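Local coordinates for probable enoyl-CoA hydratase/isomerase (Pseudomonas aeruginosa PAO1, PDB 5WYD), which probably acts as a hydro-lyase of the enoyl-CoA hydratase/isomerase (crotonase) family and is implicated in making the diffusible signal factor, at residues 63-68 with 113-118; 70-75 with 117-122; 124-129 with 142-147; 131-136 with 190-195. The protein carries 1 engineered substitution. All blocks are in the same frame, centred on the assembly; numbering follows the deposited sequence.

Contact 1: residues 63-68 with 113-118; sequences ALVVTG and IAAING
Val65 and Ile113 sit side by side on one face of two parallel strands, their side chains slanting across each other with Val65 CG2 4.2 Å from Ile113 CB. The other branch of the valine, CG1, lies trans to the backbone N (chi1 177°), and this sends it forward along the strand to Ala115 CB, 4.2 Å away. One forked side chain thus spans two partners. The reverse face carries a slimmer pair, Val66 CG2 against Ala114 CB at 4.3 Å. Between the faces runs the parallel ladder of backbone hydrogen bonds: Ile113 N to Leu64 O at 2.7 Å, Val66 N to Ile113 O at 3.1 Å, Ala115 N to Val66 O at 2.9 Å. Toward the strand ends the ladder passes to side chains. Thr67 OG1 donates to Ala115 O at 3.0 Å, coming in tilted from the carbonyl plane. Asn117 crosses Thr67 at about a right angle and turns its amide to Gly68, OD1 taking a weak bond from Gly68 N and ND2 facing Gly68 O at a modelled length too short to trust. Helix 200-211 covers the Val65 and Ile113 face. With helix 88-106 linking the two strands, this is a beta-alpha-beta crossover in the central sheet of the crotonase fold.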
loop_
_atom_site.group_PDB
_atom_site.type_symbol
_atom_site.label_atom_id
_atom_site.label_comp_id
_atom_site.label_asym_id
_atom_site.label_seq_id
_atom_site.Cartn_x
_atom_site.Cartn_y
_atom_site.Cartn_z
ATOM N N ALA A 63 -18.606 -26.143 -5.017
ATOM C CA ALA A 63 -17.948 -25.753 -6.255
ATOM C C ALA A 63 -18.940 -25.072 -7.180
ATOM O O ALA A 63 -20.147 -25.201 -7.013
ATOM C CB ALA A 63 -17.295 -26.946 -6.965
ATOM N N LEU A 64 -18.411 -24.267 -8.099
ATOM C CA LEU A 64 -19.186 -23.575 -9.120
ATOM C C LEU A 64 -18.552 -23.746 -10.494
ATOM O O LEU A 64 -17.325 -23.723 -10.622
ATOM C CB LEU A 64 -19.326 -22.093 -8.772
ATOM C CG LEU A 64 -20.113 -21.090 -9.603
ATOM C CD1 LEU A 64 -20.306 -19.879 -8.731
ATOM C CD2 LEU A 64 -19.404 -20.673 -10.881
ATOM N N VAL A 65 -19.393 -23.938 -11.510
ATOM C CA VAL A 65 -18.971 -24.044 -12.901
ATOM C C VAL A 65 -19.849 -23.119 -13.731
ATOM O O VAL A 65 -21.045 -22.978 -13.448
ATOM C CB VAL A 65 -19.039 -25.499 -13.417
ATOM C CG1 VAL A 65 -18.673 -25.586 -14.904
ATOM C CG2 VAL A 65 -18.118 -26.397 -12.579
ATOM N N VAL A 66 -19.228 -22.388 -14.654
ATOM C CA VAL A 66 -19.930 -21.540 -15.616
ATOM C C VAL A 66 -19.457 -21.873 -17.027
ATOM O O VAL A 66 -18.251 -21.882 -17.297
ATOM C CB VAL A 66 -19.741 -20.044 -15.324
ATOM C CG1 VAL A 66 -20.348 -19.715 -14.000
ATOM C CG2 VAL A 66 -18.271 -19.701 -15.310
ATOM N N THR A 67 -20.404 -22.089 -17.939
ATOM C CA THR A 67 -20.086 -22.412 -19.324
ATOM C C THR A 67 -21.057 -21.669 -20.231
ATOM O O THR A 67 -22.139 -21.259 -19.799
ATOM C CB THR A 67 -20.149 -23.935 -19.592
ATOM O OG1 THR A 67 -19.560 -24.244 -20.862
ATOM C CG2 THR A 67 -21.586 -24.399 -19.622
ATOM N N GLY A 68 -20.652 -21.475 -21.481
ATOM C CA GLY A 68 -21.504 -20.785 -22.426
ATOM C C GLY A 68 -22.410 -21.738 -23.187
ATOM O O GLY A 68 -21.977 -22.768 -23.709
ATOM N N ILE A 113 -15.085 -22.538 -11.423
ATOM C CA ILE A 113 -14.344 -23.083 -12.545
ATOM C C ILE A 113 -15.029 -22.553 -13.791
ATOM O O ILE A 113 -16.252 -22.681 -13.932
ATOM C CB ILE A 113 -14.340 -24.625 -12.540
ATOM C CG1 ILE A 113 -13.905 -25.185 -11.198
ATOM C CG2 ILE A 113 -13.390 -25.171 -13.577
ATOM C CD1 ILE A 113 -14.047 -26.635 -11.204
ATOM N N ALA A 114 -14.247 -21.995 -14.701
ATOM C CA ALA A 114 -14.771 -21.447 -15.937
ATOM C C ALA A 114 -14.511 -22.446 -17.046
ATOM O O ALA A 114 -13.357 -22.732 -17.360
ATOM C CB ALA A 114 -14.080 -20.132 -16.255
ATOM N N ALA A 115 -15.579 -22.962 -17.643
ATOM C CA ALA A 115 -15.477 -23.927 -18.727
ATOM C C ALA A 115 -15.761 -23.215 -20.040
ATOM O O ALA A 115 -16.919 -22.944 -20.364
ATOM C CB ALA A 115 -16.462 -25.070 -18.496
ATOM N N ILE A 116 -14.729 -23.048 -20.847
ATOM C CA ILE A 116 -14.799 -22.283 -22.082
ATOM C C ILE A 116 -15.111 -23.240 -23.225
ATOM O O ILE A 116 -14.231 -23.915 -23.760
ATOM C CB ILE A 116 -13.502 -21.518 -22.329
ATOM C CG1 ILE A 116 -13.177 -20.652 -21.108
ATOM C CG2 ILE A 116 -13.628 -20.701 -23.612
ATOM C CD1 ILE A 116 -11.900 -19.878 -21.214
ATOM N N ASN A 117 -16.367 -23.284 -23.627
ATOM C CA ASN A 117 -16.747 -24.128 -24.739
ATOM C C ASN A 117 -16.848 -23.357 -26.042
ATOM O O ASN A 117 -16.966 -23.979 -27.091
ATOM C CB ASN A 117 -18.054 -24.875 -24.421
ATOM C CG ASN A 117 -19.206 -23.950 -24.094
ATOM O OD1 ASN A 117 -19.017 -22.765 -23.839
ATOM N ND2 ASN A 117 -20.423 -24.490 -24.140
ATOM N N GLY A 118 -16.764 -22.032 -26.009
ATOM C CA GLY A 118 -16.922 -21.233 -27.211
ATOM C C GLY A 118 -16.087 -19.965 -27.199
ATOM O O GLY A 118 -15.183 -19.810 -26.376
#

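Contact 2: residues 70-75 with 117-122. With PTD (pentanedial), chain G.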
loop_
_atom_site.group_PDB
_atom_site.type_symbol
_atom_site.label_atom_id
_atom_site.label_comp_id
_atom_site.label_asym_id
_atom_site.label_seq_id
_atom_site.Cartn_x
_atom_site.Cartn_y
_atom_site.Cartn_z
ATOM N N GLY A 70 -24.321 -23.600 -25.913
ATOM C CA GLY A 70 -23.934 -23.907 -27.262
ATOM C C GLY A 70 -22.434 -24.077 -27.376
ATOM O O GLY A 70 -21.654 -23.622 -26.531
ATOM N N PRO A 71 -22.012 -24.776 -28.428
ATOM C CA PRO A 71 -20.576 -25.006 -28.641
ATOM C C PRO A 71 -19.819 -23.787 -29.119
ATOM O O PRO A 71 -18.593 -23.738 -29.015
ATOM C CB PRO A 71 -20.565 -26.120 -29.696
ATOM C CG PRO A 71 -21.823 -25.904 -30.450
ATOM C CD PRO A 71 -22.838 -25.392 -29.474
ATOM N N LYS A 72 -20.505 -22.853 -29.754
ATOM C CA LYS A 72 -19.807 -21.819 -30.500
ATOM C C LYS A 72 -19.290 -20.694 -29.603
ATOM O O LYS A 72 -18.160 -20.236 -29.783
ATOM C CB LYS A 72 -20.742 -21.299 -31.588
ATOM C CG LYS A 72 -20.101 -20.767 -32.874
ATOM C CD LYS A 72 -19.259 -19.527 -32.726
ATOM C CE LYS A 72 -18.842 -19.040 -34.072
ATOM N NZ LYS A 72 -19.999 -18.348 -34.658
ATOM N N PHE A 73 -20.095 -20.222 -28.644
ATOM C CA PHE A 73 -19.740 -19.064 -27.812
ATOM C C PHE A 73 -19.752 -19.413 -26.332
ATOM O O PHE A 73 -20.803 -19.767 -25.794
ATOM C CB PHE A 73 -20.696 -17.888 -28.037
ATOM C CG PHE A 73 -20.689 -17.373 -29.422
ATOM C CD1 PHE A 73 -21.531 -17.901 -30.366
ATOM C CD2 PHE A 73 -19.846 -16.357 -29.783
ATOM C CE1 PHE A 73 -21.531 -17.411 -31.649
ATOM C CE2 PHE A 73 -19.826 -15.863 -31.068
ATOM C CZ PHE A 73 -20.669 -16.387 -32.002
ATOM N N PHE A 74 -18.604 -19.264 -25.660
ATOM C CA PHE A 74 -18.639 -19.285 -24.207
ATOM C C PHE A 74 -19.345 -18.041 -23.700
ATOM O O PHE A 74 -20.369 -18.128 -23.005
ATOM C CB PHE A 74 -17.216 -19.357 -23.651
ATOM C CG PHE A 74 -17.132 -19.064 -22.180
ATOM C CD1 PHE A 74 -17.291 -20.086 -21.255
ATOM C CD2 PHE A 74 -16.922 -17.775 -21.709
ATOM C CE1 PHE A 74 -17.238 -19.835 -19.898
ATOM C CE2 PHE A 74 -16.880 -17.525 -20.341
ATOM C CZ PHE A 74 -17.041 -18.557 -19.442
ATOM N N SER A 75 -18.837 -16.872 -24.083
ATOM C CA SER A 75 -19.514 -15.632 -23.755
ATOM C C SER A 75 -19.001 -14.539 -24.672
ATOM O O SER A 75 -17.788 -14.368 -24.829
ATOM C CB SER A 75 -19.307 -15.247 -22.294
ATOM O OG SER A 75 -20.089 -14.100 -21.983
ATOM N N ASN A 117 -16.367 -23.284 -23.627
ATOM C CA ASN A 117 -16.747 -24.128 -24.739
ATOM C C ASN A 117 -16.848 -23.357 -26.042
ATOM O O ASN A 117 -16.966 -23.979 -27.091
ATOM C CB ASN A 117 -18.054 -24.875 -24.421
ATOM C CG ASN A 117 -19.206 -23.950 -24.094
ATOM O OD1 ASN A 117 -19.017 -22.765 -23.839
ATOM N ND2 ASN A 117 -20.423 -24.490 -24.140
ATOM N N GLY A 118 -16.764 -22.032 -26.009
ATOM C CA GLY A 118 -16.922 -21.233 -27.211
ATOM C C GLY A 118 -16.087 -19.965 -27.199
ATOM O O GLY A 118 -15.183 -19.810 -26.376
ATOM N N TYR A 119 -16.370 -19.060 -28.159
ATOM C CA TYR A 119 -15.661 -17.776 -28.175
ATOM C C TYR A 119 -15.912 -17.056 -26.875
ATOM O O TYR A 119 -17.066 -16.889 -26.467
ATOM C CB TYR A 119 -16.116 -16.844 -29.297
ATOM C CG TYR A 119 -15.692 -17.256 -30.635
ATOM C CD1 TYR A 119 -16.271 -18.333 -31.222
ATOM C CD2 TYR A 119 -14.715 -16.571 -31.323
ATOM C CE1 TYR A 119 -15.903 -18.735 -32.433
ATOM C CE2 TYR A 119 -14.338 -16.980 -32.572
ATOM C CZ TYR A 119 -14.959 -18.076 -33.117
ATOM O OH TYR A 119 -14.604 -18.531 -34.358
ATOM N N ALA A 120 -14.835 -16.619 -26.246
ATOM C CA ALA A 120 -14.895 -15.796 -25.048
ATOM C C ALA A 120 -14.181 -14.500 -25.377
ATOM O O ALA A 120 -12.949 -14.445 -25.413
ATOM C CB ALA A 120 -14.254 -16.493 -23.861
ATOM N N MET A 121 -14.941 -13.434 -25.533
ATOM C CA MET A 121 -14.320 -12.169 -25.861
ATOM C C MET A 121 -15.014 -11.075 -25.072
ATOM O O MET A 121 -16.150 -11.230 -24.621
ATOM C CB MET A 121 -14.334 -11.922 -27.377
ATOM C CG MET A 121 -13.658 -13.058 -28.181
ATOM S SD MET A 121 -13.690 -12.776 -29.952
ATOM C CE MET A 121 -12.649 -11.328 -30.055
ATOM N N GLY A 122 -14.273 -9.996 -24.855
ATOM C CA GLY A 122 -14.760 -8.855 -24.099
ATOM C C GLY A 122 -15.195 -9.238 -22.698
ATOM O O GLY A 122 -14.437 -9.848 -21.928
HETATM C C1 PTD G . -15.381 -12.710 -35.097
HETATM C C2 PTD G . -16.895 -12.901 -34.957
HETATM C C3 PTD G . -17.271 -14.060 -35.884
HETATM C C4 PTD G . -18.779 -14.163 -36.001
HETATM C C5 PTD G . -19.218 -15.606 -36.310
HETATM O O1 PTD G . -14.955 -12.455 -36.179
HETATM O O5 PTD G . -19.620 -16.335 -35.436
#
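Lys72 crosses Tyr119 at a slant, its CD and CE against the CD1-CE1 side of the ring, with Lys72 CE 3.4 Å from Tyr119 CE1. A bend at chi2 (-65°) helps fold the chain this way, and the same lysine sets CD over the rim of one face of the Phe73 ring. The Phe73 and Tyr119 rings meet obliquely, planes 38° apart, and Phe73 CD2 rests 3.8 Å from Tyr119 CB. Pentanedial comes up to these rings, its O5 3.6 Å from Phe73 CZ, while its approach to Lys72 NZ is modelled too close to be reliable. Behind the side chains, backbone hydrogen bonds hold the group in place. Tyr119 N donates to Lys72 O at 2.7 Å, an oxygen also in the plane of the tyrosine ring, at its edge. Ser75 N donates to Tyr119 O at 3.0 Å, and Met121 N to Ser75 O at 3.1 Å. The Gly118 backbone runs close against the main chain of Phe73 and Phe74, and Phe74 CD2 packs on Ala120 CB at 3.7 Å. Farther out, Asn38 ND2 binds Phe73 O, and Met121 touches Arg179, the third pentanedial-pocket residue. In crotonase relatives the oxyanion-hole amides come from about the ends of the equivalent segments, one at a helix start; the same is probable here. Amines react with aldehydes such as pentanedial, so attachment at Lys72 is conceivable though undecided.

Contact 3: residues 124-129 with 142-147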
loop_
_atom_site.group_PDB
_atom_site.type_symbol
_atom_site.label_atom_id
_atom_site.label_comp_id
_atom_site.label_asym_id
_atom_site.label_seq_id
_atom_site.Cartn_x
_atom_site.Cartn_y
_atom_site.Cartn_z
ATOM N N GLY A 124 -17.064 -11.525 -21.781
ATOM C CA GLY A 124 -16.984 -12.960 -21.576
ATOM C C GLY A 124 -15.629 -13.367 -21.049
ATOM O O GLY A 124 -15.523 -14.158 -20.110
ATOM N N LEU A 125 -14.576 -12.798 -21.620
ATOM C CA LEU A 125 -13.240 -13.088 -21.129
ATOM C C LEU A 125 -13.090 -12.595 -19.697
ATOM O O LEU A 125 -12.608 -13.319 -18.819
ATOM C CB LEU A 125 -12.230 -12.426 -22.052
ATOM C CG LEU A 125 -10.777 -12.760 -21.795
ATOM C CD1 LEU A 125 -10.641 -14.255 -21.523
ATOM C CD2 LEU A 125 -9.959 -12.341 -23.011
ATOM N N GLU A 126 -13.597 -11.391 -19.438
ATOM C CA GLU A 126 -13.554 -10.807 -18.107
ATOM C C GLU A 126 -14.286 -11.686 -17.133
ATOM O O GLU A 126 -13.852 -11.864 -15.987
ATOM C CB GLU A 126 -14.180 -9.419 -18.164
ATOM C CG GLU A 126 -13.247 -8.451 -18.831
ATOM C CD GLU A 126 -13.844 -7.111 -19.121
ATOM O OE1 GLU A 126 -14.893 -7.039 -19.785
ATOM O OE2 GLU A 126 -13.315 -6.122 -18.577
ATOM N N CYS A 127 -15.399 -12.248 -17.583
ATOM C CA CYS A 127 -16.133 -13.161 -16.743
ATOM C C CYS A 127 -15.288 -14.376 -16.418
ATOM O O CYS A 127 -15.234 -14.810 -15.263
ATOM C CB CYS A 127 -17.408 -13.584 -17.442
ATOM S SG CYS A 127 -18.155 -14.934 -16.550
ATOM N N ALA A 128 -14.585 -14.912 -17.416
ATOM C CA ALA A 128 -13.775 -16.092 -17.168
ATOM C C ALA A 128 -12.703 -15.796 -16.146
ATOM O O ALA A 128 -12.489 -16.580 -15.211
ATOM C CB ALA A 128 -13.131 -16.557 -18.472
ATOM N N LEU A 129 -12.074 -14.630 -16.271
ATOM C CA LEU A 129 -11.016 -14.237 -15.358
ATOM C C LEU A 129 -11.523 -14.174 -13.921
ATOM O O LEU A 129 -10.805 -14.555 -12.989
ATOM C CB LEU A 129 -10.473 -12.883 -15.799
ATOM C CG LEU A 129 -9.719 -12.756 -17.138
ATOM C CD1 LEU A 129 -9.339 -11.306 -17.448
ATOM C CD2 LEU A 129 -8.489 -13.616 -17.087
ATOM N N MET A 142 -9.895 -16.296 -27.272
ATOM C CA MET A 142 -10.188 -15.293 -26.265
ATOM C C MET A 142 -9.392 -14.029 -26.506
ATOM O O MET A 142 -8.169 -14.079 -26.634
ATOM C CB MET A 142 -9.879 -15.839 -24.889
ATOM C CG MET A 142 -10.558 -17.129 -24.627
ATOM S SD MET A 142 -9.472 -18.117 -23.628
ATOM C CE MET A 142 -8.164 -18.481 -24.813
ATOM N N ALA A 143 -10.085 -12.905 -26.527
ATOM C CA ALA A 143 -9.420 -11.636 -26.708
ATOM C C ALA A 143 -10.298 -10.546 -26.143
ATOM O O ALA A 143 -11.446 -10.778 -25.744
ATOM C CB ALA A 143 -9.116 -11.348 -28.171
ATOM N N LEU A 144 -9.678 -9.392 -25.972
ATOM C CA LEU A 144 -10.431 -8.200 -25.623
ATOM C C LEU A 144 -10.471 -7.272 -26.827
ATOM O O LEU A 144 -9.456 -6.632 -27.149
ATOM C CB LEU A 144 -9.810 -7.505 -24.415
ATOM C CG LEU A 144 -9.810 -8.364 -23.145
ATOM C CD1 LEU A 144 -9.192 -7.614 -21.986
ATOM C CD2 LEU A 144 -11.213 -8.859 -22.774
ATOM N N PRO A 145 -11.624 -7.113 -27.469
ATOM C CA PRO A 145 -11.733 -6.278 -28.672
ATOM C C PRO A 145 -12.329 -4.910 -28.381
ATOM O O PRO A 145 -12.617 -4.171 -29.328
ATOM C CB PRO A 145 -12.723 -7.078 -29.525
ATOM C CG PRO A 145 -13.650 -7.680 -28.470
ATOM C CD PRO A 145 -12.785 -7.996 -27.284
ATOM N N GLU A 146 -12.511 -4.579 -27.110
ATOM C CA GLU A 146 -13.133 -3.323 -26.770
ATOM C C GLU A 146 -12.283 -2.169 -27.248
ATOM O O GLU A 146 -12.812 -1.147 -27.678
ATOM C CB GLU A 146 -13.371 -3.300 -25.271
ATOM C CG GLU A 146 -12.415 -4.139 -24.516
ATOM C CD GLU A 146 -13.077 -5.353 -23.915
ATOM O OE1 GLU A 146 -12.330 -6.242 -23.509
ATOM O OE2 GLU A 146 -14.320 -5.439 -23.865
ATOM N N ALA A 147 -10.962 -2.307 -27.188
ATOM C CA ALA A 147 -10.112 -1.207 -27.633
ATOM C C ALA A 147 -10.361 -0.868 -29.094
ATOM O O ALA A 147 -10.252 0.297 -29.489
ATOM C CB ALA A 147 -8.640 -1.537 -27.401
#
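Leu125 carries most of the apolar contact, pushing from helix 123-130 into the chain at Met142-Leu144. With chi1 at -173° the side chain extends away from its own backbone N, and the two methyls divide the work: Leu125 CD1 meets Met142 CB at 3.8 Å, and Leu125 CD2 meets Leu144 CD2 at 3.7 Å. Both partners are crossed at about a right angle. Leu125 CD2 also presses on the backbone, 3.5 Å from Ala143 O. The leucine thus lies against strand 142-143 and the loop that follows it, with no hydrogen bond linking the two segments. Helix 157-176 backs Leu144 through Ile174.

The polar side of the contact is the pair Glu126 and Glu146. Glu126 OE1 stands 4.4 Å from Glu146 OE2, close but not bonded. The other oxygen, Glu126 OE2, accepts a hydrogen bond from Ala155 N and a weak one from Gly157 N, which would fix the rotation of that carboxylate. Glu146 also touches Pro153, as does Glu126. Two glutamates facing each other, one from this helix and one from the start of helix 146-149, are consistent with the paired acids of the active site in enoyl-CoA hydratases of the crotonase family.

Contact 4: residues 131-136 with 190-195; sequences CDIRIA and LVEQVV
Arg134 and Glu192 are folded onto each other by one bend in each chain, at chi3 of the arginine (-65°) and chi2 of the glutamate (65°). The guanidinium and carboxylate then stand almost perpendicular, planes 88° apart, so this is no flat two-pronged salt bridge. Arg134 NH2 reaches Glu192 OE2 at 3.1 Å from above the carboxylate plane, while OE1 sits over a face of the guanidinium and turns to the backbone. There Arg134 N donates to Glu192 OE1 at 2.7 Å, nearly in line with its C-O bond. One carboxylate thereby takes both the main chain and the side chain of the same arginine. A third grip is a hydrogen bond from Arg134 NE, which lies almost on the line of the Leu190 carbonyl, 2.9 Å from its O, though the N-H itself is bent from that line; NH1 adds a weak bond to Cys131 O. Charge and carbonyls together hold the buried guanidinium in a fixed orientation.

Beyond this ion pair the parallel ladder begins loosely, Arg134 O receiving weak bonds from Glu192 N and Gln193 N. It then tightens, with Ala136 N to Gln193 O at 3.1 Å and Val195 N to Ala136 O at 2.6 Å. Ile135 CG2 packs on Val195 CB at 4.3 Å.

Strand 111-116 bonds to strand 133-137 along the edge away from strand 193-195, which ends the sheet within the chain. Helix 200-211 covers Ile135 and Val195, and helix 182-188 lies against Val191 and Val194. A third subunit packs Trp169 on Glu192 and salt-bridges Asp132 through its Lys171.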
loop_
_atom_site.group_PDB
_atom_site.type_symbol
_atom_site.label_atom_id
_atom_site.label_comp_id
_atom_site.label_asym_id
_atom_site.label_seq_id
_atom_site.Cartn_x
_atom_site.Cartn_y
_atom_site.Cartn_z
ATOM N N CYS A 131 -13.540 -16.040 -12.517
ATOM C CA CYS A 131 -13.508 -17.425 -12.069
ATOM C C CYS A 131 -12.109 -17.818 -11.603
ATOM O O CYS A 131 -11.097 -17.334 -12.126
ATOM C CB CYS A 131 -13.911 -18.339 -13.204
ATOM S SG CYS A 131 -15.410 -17.794 -13.941
ATOM N N ASP A 132 -12.056 -18.708 -10.608
ATOM C CA ASP A 132 -10.753 -19.134 -10.103
ATOM C C ASP A 132 -9.953 -19.923 -11.134
ATOM O O ASP A 132 -8.753 -19.687 -11.306
ATOM C CB ASP A 132 -10.906 -19.986 -8.851
ATOM C CG ASP A 132 -11.637 -19.281 -7.771
ATOM O OD1 ASP A 132 -11.454 -18.051 -7.607
ATOM O OD2 ASP A 132 -12.362 -19.969 -7.049
ATOM N N ILE A 133 -10.574 -20.875 -11.816
ATOM C CA ILE A 133 -9.835 -21.772 -12.697
ATOM C C ILE A 133 -10.505 -21.763 -14.056
ATOM O O ILE A 133 -11.731 -21.693 -14.173
ATOM C CB ILE A 133 -9.809 -23.202 -12.122
ATOM C CG1 ILE A 133 -9.427 -23.155 -10.658
ATOM C CG2 ILE A 133 -8.789 -24.065 -12.864
ATOM C CD1 ILE A 133 -9.515 -24.476 -9.952
ATOM N N ARG A 134 -9.703 -21.877 -15.090
ATOM C CA ARG A 134 -10.230 -21.866 -16.440
ATOM C C ARG A 134 -9.846 -23.128 -17.196
ATOM O O ARG A 134 -8.668 -23.496 -17.251
ATOM C CB ARG A 134 -9.758 -20.620 -17.173
ATOM C CG ARG A 134 -10.387 -19.373 -16.621
ATOM C CD ARG A 134 -9.470 -18.196 -16.779
ATOM N NE ARG A 134 -8.279 -18.376 -15.983
ATOM C CZ ARG A 134 -8.242 -18.154 -14.682
ATOM N NH1 ARG A 134 -9.330 -17.744 -14.053
ATOM N NH2 ARG A 134 -7.121 -18.335 -14.008
ATOM N N ILE A 135 -10.849 -23.773 -17.786
ATOM C CA ILE A 135 -10.682 -24.959 -18.616
ATOM C C ILE A 135 -11.225 -24.625 -19.998
ATOM O O ILE A 135 -12.408 -24.289 -20.129
ATOM C CB ILE A 135 -11.438 -26.162 -18.024
ATOM C CG1 ILE A 135 -11.020 -26.423 -16.585
ATOM C CG2 ILE A 135 -11.236 -27.414 -18.870
ATOM C CD1 ILE A 135 -11.729 -27.610 -16.009
ATOM N N ALA A 136 -10.404 -24.794 -21.036
ATOM C CA ALA A 136 -10.858 -24.424 -22.370
ATOM C C ALA A 136 -10.655 -25.534 -23.396
ATOM O O ALA A 136 -9.702 -26.322 -23.328
ATOM C CB ALA A 136 -10.150 -23.156 -22.867
ATOM N N LEU A 190 -2.874 -18.062 -19.157
ATOM C CA LEU A 190 -4.255 -17.597 -19.120
ATOM C C LEU A 190 -5.216 -18.720 -18.758
ATOM O O LEU A 190 -6.178 -18.501 -18.024
ATOM C CB LEU A 190 -4.635 -16.991 -20.459
ATOM C CG LEU A 190 -6.103 -16.657 -20.613
ATOM C CD1 LEU A 190 -6.596 -15.759 -19.496
ATOM C CD2 LEU A 190 -6.266 -15.968 -21.960
ATOM N N VAL A 191 -4.988 -19.920 -19.281
ATOM C CA VAL A 191 -5.826 -21.071 -18.991
ATOM C C VAL A 191 -4.961 -22.134 -18.323
ATOM O O VAL A 191 -3.795 -22.324 -18.696
ATOM C CB VAL A 191 -6.524 -21.608 -20.252
ATOM C CG1 VAL A 191 -7.498 -20.570 -20.772
ATOM C CG2 VAL A 191 -5.526 -21.993 -21.327
ATOM N N GLU A 192 -5.483 -22.703 -17.235
ATOM C CA GLU A 192 -4.795 -23.784 -16.536
ATOM C C GLU A 192 -4.780 -25.085 -17.331
ATOM O O GLU A 192 -3.856 -25.884 -17.179
ATOM C CB GLU A 192 -5.388 -24.004 -15.148
ATOM C CG GLU A 192 -5.103 -22.848 -14.223
ATOM C CD GLU A 192 -5.779 -21.588 -14.665
ATOM O OE1 GLU A 192 -7.003 -21.687 -14.910
ATOM O OE2 GLU A 192 -5.088 -20.550 -14.841
ATOM N N GLN A 193 -5.854 -25.396 -18.054
ATOM C CA GLN A 193 -5.915 -26.643 -18.822
ATOM C C GLN A 193 -6.597 -26.453 -20.177
ATOM O O GLN A 193 -7.459 -25.588 -20.343
ATOM C CB GLN A 193 -6.638 -27.748 -18.027
ATOM C CG GLN A 193 -6.966 -28.983 -18.843
ATOM C CD GLN A 193 -7.732 -30.003 -18.063
ATOM O OE1 GLN A 193 -7.964 -29.829 -16.865
ATOM N NE2 GLN A 193 -8.179 -31.066 -18.742
ATOM N N VAL A 194 -6.226 -27.313 -21.140
ATOM C CA VAL A 194 -6.811 -27.352 -22.480
ATOM C C VAL A 194 -7.501 -28.697 -22.617
ATOM O O VAL A 194 -7.006 -29.716 -22.121
ATOM C CB VAL A 194 -5.790 -27.176 -23.628
ATOM C CG1 VAL A 194 -6.452 -27.452 -24.987
ATOM C CG2 VAL A 194 -5.193 -25.810 -23.596
ATOM N N VAL A 195 -8.679 -28.691 -23.223
ATOM C CA VAL A 195 -9.438 -29.917 -23.364
ATOM C C VAL A 195 -9.926 -30.087 -24.800
ATOM O O VAL A 195 -9.994 -29.140 -25.590
ATOM C CB VAL A 195 -10.593 -29.923 -22.356
ATOM C CG1 VAL A 195 -11.758 -29.139 -22.908
ATOM C CG2 VAL A 195 -10.958 -31.342 -21.961
#

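Overall arrangement
Contacts 1 and 4 belong to the same sheet: strands 111-116 and 133-137 are neighbours, so the two ladders run through the buried core, their centres 9 Å apart. They differ in chemistry, contact 1 joining its strands by backbone hydrogen bonds and small aliphatic side chains, contact 4 adding a buried ion pair near a subunit interface. Contact 2 takes over where contact 1 ends, sharing Asn117 and Gly118, and opens outward to the partly exposed pentanedial pocket with aromatic and lysine side chains. Contact 3 is buried again, joined to contact 2 through paired strands 119-121 and 142-143; it is apolar but ends in two acids. Leu129 on Leu190 ties contact 3 to contact 4, whereas contacts 2 and 4 do not touch.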